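Local coordinates for capsid protein VP1 (Human polyomavirus 12, PDB 6Y5Z), which is the major capsid protein, which assembles into pentamers and probably builds the T=7 icosahedral shell of the virus, at residues Gln21-Leu26 / Tyr265-Leu270; Ser99-Asn104 / Arg258-Pro263. One frame throughout, in Å; residues are numbered along the deposited sequence. Where two conformers were deposited one is given.

Contact 1: Gln21-Leu26 / Tyr265-Leu270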
loop_
_atom_site.group_PDB
_atom_site.type_symbol
_atom_site.label_atom_id
_atom_site.label_comp_id
_atom_site.label_asym_id
_atom_site.label_seq_id
_atom_site.Cartn_x
_atom_site.Cartn_y
_atom_site.Cartn_z
ATOM N N GLN D 21 1.033 2.266 -34.863
ATOM C CA GLN D 21 1.207 1.502 -33.598
ATOM C C GLN D 21 2.317 0.481 -33.859
ATOM O O GLN D 21 2.311 -0.136 -34.937
ATOM C CB GLN D 21 -0.079 0.799 -33.133
ATOM C CG GLN D 21 -1.271 1.723 -32.860
ATOM C CD GLN D 21 -1.273 2.472 -31.541
ATOM O OE1 GLN D 21 -1.832 3.569 -31.420
ATOM N NE2 GLN D 21 -0.666 1.881 -30.523
ATOM N N ILE D 22 3.263 0.360 -32.938
ATOM C CA ILE D 22 4.381 -0.620 -33.020
ATOM C C ILE D 22 4.224 -1.529 -31.808
ATOM O O ILE D 22 4.223 -0.998 -30.671
ATOM C CB ILE D 22 5.735 0.105 -32.988
ATOM C CG1 ILE D 22 5.890 1.056 -34.179
ATOM C CG2 ILE D 22 6.870 -0.893 -32.907
ATOM C CD1 ILE D 22 5.806 0.371 -35.527
ATOM N N GLU D 23 4.143 -2.837 -32.007
ATOM C CA GLU D 23 4.054 -3.766 -30.868
ATOM C C GLU D 23 5.246 -4.714 -30.884
ATOM O O GLU D 23 5.811 -5.003 -31.956
ATOM C CB GLU D 23 2.685 -4.446 -30.874
ATOM C CG GLU D 23 2.537 -5.581 -31.846
ATOM C CD GLU D 23 1.203 -6.316 -31.729
ATOM O OE1 GLU D 23 1.001 -7.237 -32.550
ATOM O OE2 GLU D 23 0.345 -5.974 -30.834
ATOM N N ALA D 24 5.653 -5.149 -29.700
ATOM C CA ALA D 24 6.771 -6.096 -29.539
ATOM C C ALA D 24 6.638 -6.803 -28.202
ATOM O O ALA D 24 6.149 -6.185 -27.239
ATOM C CB ALA D 24 8.080 -5.375 -29.639
ATOM N N PHE D 25 7.115 -8.043 -28.138
ATOM C CA PHE D 25 7.390 -8.755 -26.868
ATOM C C PHE D 25 8.913 -8.808 -26.726
ATOM O O PHE D 25 9.583 -9.148 -27.702
ATOM C CB PHE D 25 6.768 -10.151 -26.863
ATOM C CG PHE D 25 5.258 -10.248 -26.751
ATOM C CD1 PHE D 25 4.631 -10.265 -25.518
ATOM C CD2 PHE D 25 4.476 -10.414 -27.882
ATOM C CE1 PHE D 25 3.252 -10.421 -25.422
ATOM C CE2 PHE D 25 3.097 -10.564 -27.791
ATOM C CZ PHE D 25 2.488 -10.575 -26.560
ATOM N N LEU D 26 9.447 -8.427 -25.571
ATOM C CA LEU D 26 10.864 -8.644 -25.199
ATOM C C LEU D 26 10.926 -9.803 -24.210
ATOM O O LEU D 26 10.311 -9.711 -23.146
ATOM C CB LEU D 26 11.466 -7.356 -24.639
ATOM C CG LEU D 26 11.965 -6.365 -25.689
ATOM C CD1 LEU D 26 10.868 -5.918 -26.642
ATOM C CD2 LEU D 26 12.610 -5.165 -25.021
ATOM N N TYR D 265 5.360 -7.113 -22.908
ATOM C CA TYR D 265 4.724 -6.582 -24.129
ATOM C C TYR D 265 4.782 -5.059 -24.130
ATOM O O TYR D 265 4.571 -4.410 -23.066
ATOM C CB TYR D 265 3.263 -7.011 -24.160
ATOM C CG TYR D 265 2.464 -6.498 -25.318
ATOM C CD1 TYR D 265 2.632 -7.004 -26.593
ATOM C CD2 TYR D 265 1.544 -5.486 -25.131
ATOM C CE1 TYR D 265 1.882 -6.518 -27.659
ATOM C CE2 TYR D 265 0.749 -5.029 -26.169
ATOM C CZ TYR D 265 0.946 -5.514 -27.441
ATOM O OH TYR D 265 0.126 -5.012 -28.427
ATOM N N PHE D 266 4.953 -4.498 -25.322
ATOM C CA PHE D 266 4.882 -3.049 -25.594
ATOM C C PHE D 266 3.961 -2.822 -26.780
ATOM O O PHE D 266 4.127 -3.509 -27.806
ATOM C CB PHE D 266 6.235 -2.447 -25.970
ATOM C CG PHE D 266 7.317 -2.525 -24.920
ATOM C CD1 PHE D 266 7.998 -3.711 -24.657
ATOM C CD2 PHE D 266 7.724 -1.380 -24.262
ATOM C CE1 PHE D 266 9.030 -3.745 -23.733
ATOM C CE2 PHE D 266 8.762 -1.417 -23.342
ATOM C CZ PHE D 266 9.427 -2.597 -23.093
ATOM N N ASN D 267 3.044 -1.861 -26.663
ATOM C CA ASN D 267 2.307 -1.326 -27.835
ATOM C C ASN D 267 2.442 0.185 -27.768
ATOM O O ASN D 267 1.805 0.805 -26.905
ATOM C CB ASN D 267 0.848 -1.771 -27.881
ATOM C CG ASN D 267 0.189 -1.381 -29.191
ATOM O OD1 ASN D 267 0.558 -0.391 -29.794
ATOM N ND2 ASN D 267 -0.712 -2.204 -29.694
ATOM N N VAL D 268 3.271 0.726 -28.645
ATOM C CA VAL D 268 3.623 2.172 -28.650
ATOM C C VAL D 268 2.846 2.869 -29.751
ATOM O O VAL D 268 2.880 2.405 -30.923
ATOM C CB VAL D 268 5.135 2.391 -28.804
ATOM C CG1 VAL D 268 5.498 3.869 -28.799
ATOM C CG2 VAL D 268 5.890 1.648 -27.717
ATOM N N GLN D 269 2.161 3.947 -29.384
ATOM C CA GLN D 269 1.464 4.821 -30.353
ATOM C C GLN D 269 2.439 5.908 -30.790
ATOM O O GLN D 269 3.004 6.598 -29.919
ATOM C CB GLN D 269 0.227 5.446 -29.718
ATOM C CG GLN D 269 -0.484 6.385 -30.662
ATOM C CD GLN D 269 -1.747 6.915 -30.025
ATOM O OE1 GLN D 269 -1.770 8.033 -29.514
ATOM N NE2 GLN D 269 -2.776 6.080 -29.987
ATOM N N LEU D 270 2.668 6.028 -32.094
ATOM C CA LEU D 270 3.557 7.080 -32.628
ATOM C C LEU D 270 2.790 7.994 -33.564
ATOM O O LEU D 270 1.826 7.562 -34.208
ATOM C CB LEU D 270 4.765 6.459 -33.323
ATOM C CG LEU D 270 5.580 5.574 -32.376
ATOM C CD1 LEU D 270 5.384 4.115 -32.685
ATOM C CD2 LEU D 270 7.038 5.944 -32.373
HETATM O O HOH W 1 -0.672 1.927 -27.622
#
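The ring of Tyr-265 turns an edge to the face of Phe-25: Tyr-265 CD1 stands 3.5 Å above the Phe-25 plane, over its centre. The two planes meet at 52°, an edge-to-face pair inclined well short of a perpendicular T. Swinging CG of Tyr-265 away from its own N (chi1 178°) lays the ring along the neighbouring strand, and its hydroxyl edge then meets Glu-23 OE2 near the ring plane. There the Tyr-265 hydroxyl donates to Glu-23 OE2 at 2.6 Å, approaching the carboxylate from its anti side. The amides of Gln-21, Asn-267 and Gln-269 continue this face. Gln-269 NE2 gives a 3.0 Å bond to Gln-21 OE1, with the donor in the carbonyl plane although the two amides stand nearly perpendicular. Gln-21 NE2 reaches Asn-267 OD1 at 2.7 Å from above that carbonyl's plane, and also a water that bridges to Asn-267 O, so both ends of the Gln-21 amide are held.

These side chains decorate an antiparallel pair that joins strands 9-26 and 257-276 within the jelly-roll beta-sandwich of polyomavirus VP1. Ile-22 with Val-268 and Ala-24 with Phe-266 form its hydrogen-bonded pairs; Ile-22 O, for instance, accepts from Val-268 N at 2.8 Å. The other face is apolar. Ile-22 CG1 is pressed against Leu-270 CD1 at 3.4 Å, a tight carbon pair, and Leu-26 CD2 lies 4.1 Å from Phe-266 CE1. Phe-266 packs further on Leu-240 and Val-130, whereas on the mixed polar and aromatic face Phe-25 touches Leu-168 and Tyr-265 touches Pro-191, both of a neighbouring subunit.

Contact 2: Ser99-Asn104 / Arg258-Pro263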
loop_
_atom_site.group_PDB
_atom_site.type_symbol
_atom_site.label_atom_id
_atom_site.label_comp_id
_atom_site.label_asym_id
_atom_site.label_seq_id
_atom_site.Cartn_x
_atom_site.Cartn_y
_atom_site.Cartn_z
ATOM N N SER D 99 2.351 -13.822 -14.862
ATOM C CA SER D 99 2.206 -13.973 -13.395
ATOM C C SER D 99 1.397 -15.236 -13.091
ATOM O O SER D 99 1.671 -15.880 -12.061
ATOM C CB SER D 99 1.622 -12.732 -12.750
ATOM O OG SER D 99 0.318 -12.502 -13.184
ATOM N N ASN D 100 0.451 -15.606 -13.957
ATOM C CA ASN D 100 -0.373 -16.828 -13.767
ATOM C C ASN D 100 0.522 -18.077 -13.686
ATOM O O ASN D 100 0.108 -19.081 -13.068
ATOM C CB ASN D 100 -1.367 -16.989 -14.919
ATOM C CG ASN D 100 -0.717 -16.785 -16.264
ATOM O OD1 ASN D 100 -0.438 -15.638 -16.622
ATOM N ND2 ASN D 100 -0.451 -17.853 -16.981
ATOM N N THR D 101 1.692 -18.056 -14.312
ATOM C CA THR D 101 2.547 -19.271 -14.306
ATOM C C THR D 101 3.042 -19.569 -12.888
ATOM O O THR D 101 3.366 -20.739 -12.618
ATOM C CB THR D 101 3.748 -19.166 -15.251
ATOM O OG1 THR D 101 4.647 -18.139 -14.813
ATOM C CG2 THR D 101 3.301 -18.933 -16.673
ATOM N N LEU D 102 3.100 -18.559 -12.028
ATOM C CA LEU D 102 3.626 -18.696 -10.639
ATOM C C LEU D 102 2.590 -19.409 -9.762
ATOM O O LEU D 102 2.933 -19.765 -8.631
ATOM C CB LEU D 102 3.992 -17.318 -10.074
ATOM C CG LEU D 102 5.333 -16.754 -10.536
ATOM C CD1 LEU D 102 5.248 -16.204 -11.948
ATOM C CD2 LEU D 102 5.833 -15.680 -9.576
ATOM N N MET D 103 1.387 -19.665 -10.291
ATOM C CA MET D 103 0.323 -20.426 -9.593
ATOM C C MET D 103 0.514 -21.926 -9.824
ATOM O O MET D 103 -0.272 -22.703 -9.287
ATOM C CB MET D 103 -1.068 -19.977 -10.041
ATOM C CG MET D 103 -1.324 -18.478 -9.905
ATOM S SD MET D 103 -1.309 -17.837 -8.189
ATOM C CE MET D 103 -2.713 -18.721 -7.520
ATOM N N ASN D 104 1.575 -22.325 -10.529
ATOM C CA ASN D 104 1.999 -23.740 -10.605
ATOM C C ASN D 104 2.777 -24.095 -9.331
ATOM O O ASN D 104 3.938 -23.659 -9.213
ATOM C CB ASN D 104 2.827 -23.968 -11.860
ATOM C CG ASN D 104 3.387 -25.361 -11.977
ATOM O OD1 ASN D 104 3.392 -26.144 -11.022
ATOM N ND2 ASN D 104 3.826 -25.703 -13.187
ATOM N N ARG D 258 17.365 -19.992 -8.399
ATOM C CA ARG D 258 17.512 -19.403 -9.748
ATOM C C ARG D 258 16.658 -18.145 -9.825
ATOM O O ARG D 258 15.518 -18.223 -9.396
ATOM C CB ARG D 258 16.971 -20.358 -10.805
ATOM C CG ARG D 258 17.740 -21.659 -10.918
ATOM C CD ARG D 258 17.106 -22.561 -11.943
ATOM N NE ARG D 258 17.787 -23.841 -12.133
ATOM C CZ ARG D 258 18.662 -24.102 -13.104
ATOM N NH1 ARG D 258 19.176 -25.317 -13.218
ATOM N NH2 ARG D 258 19.008 -23.188 -13.987
ATOM N N PHE D 259 17.149 -17.071 -10.423
ATOM C CA PHE D 259 16.280 -15.929 -10.771
ATOM C C PHE D 259 15.195 -16.434 -11.725
ATOM O O PHE D 259 15.481 -17.278 -12.607
ATOM C CB PHE D 259 17.065 -14.795 -11.420
ATOM C CG PHE D 259 18.004 -14.024 -10.522
ATOM C CD1 PHE D 259 19.285 -14.481 -10.281
ATOM C CD2 PHE D 259 17.604 -12.830 -9.943
ATOM C CE1 PHE D 259 20.139 -13.762 -9.458
ATOM C CE2 PHE D 259 18.480 -12.089 -9.172
ATOM C CZ PHE D 259 19.739 -12.568 -8.925
ATOM N N ARG D 260 13.994 -15.881 -11.608
ATOM C CA ARG D 260 12.898 -16.079 -12.589
ATOM C C ARG D 260 12.469 -14.713 -13.107
ATOM O O ARG D 260 12.134 -13.834 -12.264
ATOM C CB ARG D 260 11.734 -16.838 -11.950
ATOM C CG ARG D 260 10.478 -16.952 -12.804
ATOM C CD ARG D 260 10.722 -17.590 -14.149
ATOM N NE ARG D 260 9.505 -18.069 -14.802
ATOM C CZ ARG D 260 9.368 -18.246 -16.110
ATOM N NH1 ARG D 260 10.346 -17.952 -16.955
ATOM N NH2 ARG D 260 8.237 -18.750 -16.576
ATOM N N GLY D 261 12.407 -14.567 -14.433
ATOM C CA GLY D 261 11.931 -13.352 -15.111
ATOM C C GLY D 261 10.742 -13.658 -16.007
ATOM O O GLY D 261 10.483 -14.830 -16.306
ATOM N N LEU D 262 10.021 -12.628 -16.436
ATOM C CA LEU D 262 8.843 -12.792 -17.317
ATOM C C LEU D 262 8.986 -11.836 -18.485
ATOM O O LEU D 262 9.620 -10.775 -18.398
ATOM C CB LEU D 262 7.544 -12.528 -16.537
ATOM C CG LEU D 262 7.132 -13.615 -15.543
ATOM C CD1 LEU D 262 5.896 -13.185 -14.763
ATOM C CD2 LEU D 262 6.893 -14.945 -16.245
ATOM N N PRO D 263 8.366 -12.182 -19.624
ATOM C CA PRO D 263 8.399 -11.324 -20.801
ATOM C C PRO D 263 7.542 -10.079 -20.616
ATOM O O PRO D 263 6.616 -10.100 -19.835
ATOM C CB PRO D 263 7.809 -12.159 -21.943
ATOM C CG PRO D 263 7.485 -13.497 -21.330
ATOM C CD PRO D 263 7.574 -13.392 -19.832
HETATM O O HOH W 2 7.029 -19.093 -13.706
#
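Leu-262 sets its CG anti to the carbonyl carbon (chi1 -73°) and extends beyond it (chi2 176°), which carries CD1 to the start of the 3-10 turn 99-103. Arg-260 bends instead: its chain kinks at chi2 (56°), bringing the guanidinium back alongside Leu-262 and toward Thr-101. Arg-260 on the strand and Leu-262 in the short break just after residues 258-261, both pointing toward the turn, thus meet it in different ways.

Leu-262 makes the apolar part. Its CD1 comes within 3.6 Å of the backbone N of Ser-99. In the conformer of Leu-102 described here, one of two, Leu-102 CD1 lies 4.2 Å from Leu-262 CD1, an approach that remains doubtful. The other methyl, Leu-262 CD2, sits 4.0 Å above the guanidinium plane of Arg-260, offset toward its rim, and passes Thr-101 OG1 at the limit of contact.

The polar part runs through a water. Arg-260 NE donates to it at 2.9 Å from the edge of the guanidinium, and the same water donates to Thr-101 OG1 at 2.8 Å. Thr-101 OG1 is also bonded to the carbonyl of Gly-98, a second partner that fixes the hydroxyl to its own turn. On the side away from the water, Arg-260 NH1 is taken by the carbonyls of Gly-41 and of Gln-166 of a neighbouring subunit. Arg-260 therefore meets the turn through water and the neighbouring subunit through Gln-166.

Ser-99 rests on Leu-213 and Phe-215 of strand 212-216, and Leu-262 on Met-246 of strand 237-250, while Leu-102, with the same reservation about its conformer, reaches Tyr-203 of the neighbouring subunit; the turn follows strand 83-96, which itself pairs with strand 257-276.

Strand 257-276 serves both contacts, whose centres lie about 22 Å apart, and they meet where Leu-26 O packs on Pro-263 CB at 3.7 Å. Contact 1 is partly buried and joins adjacent strands by regular backbone pairing, with side chains split between a mixed polar and aromatic face and an apolar one. Contact 2 is buried throughout, yet far smaller; it sets a 3-10 turn against the beginning of the same strand, relying on the Leu-262 methyls and a water instead of direct backbone bonds. Along the sequence it is nested within the loop that contact 1 closes. Both also border a neighbouring subunit: contact 1 through packing, contact 2 additionally through hydrogen bonds.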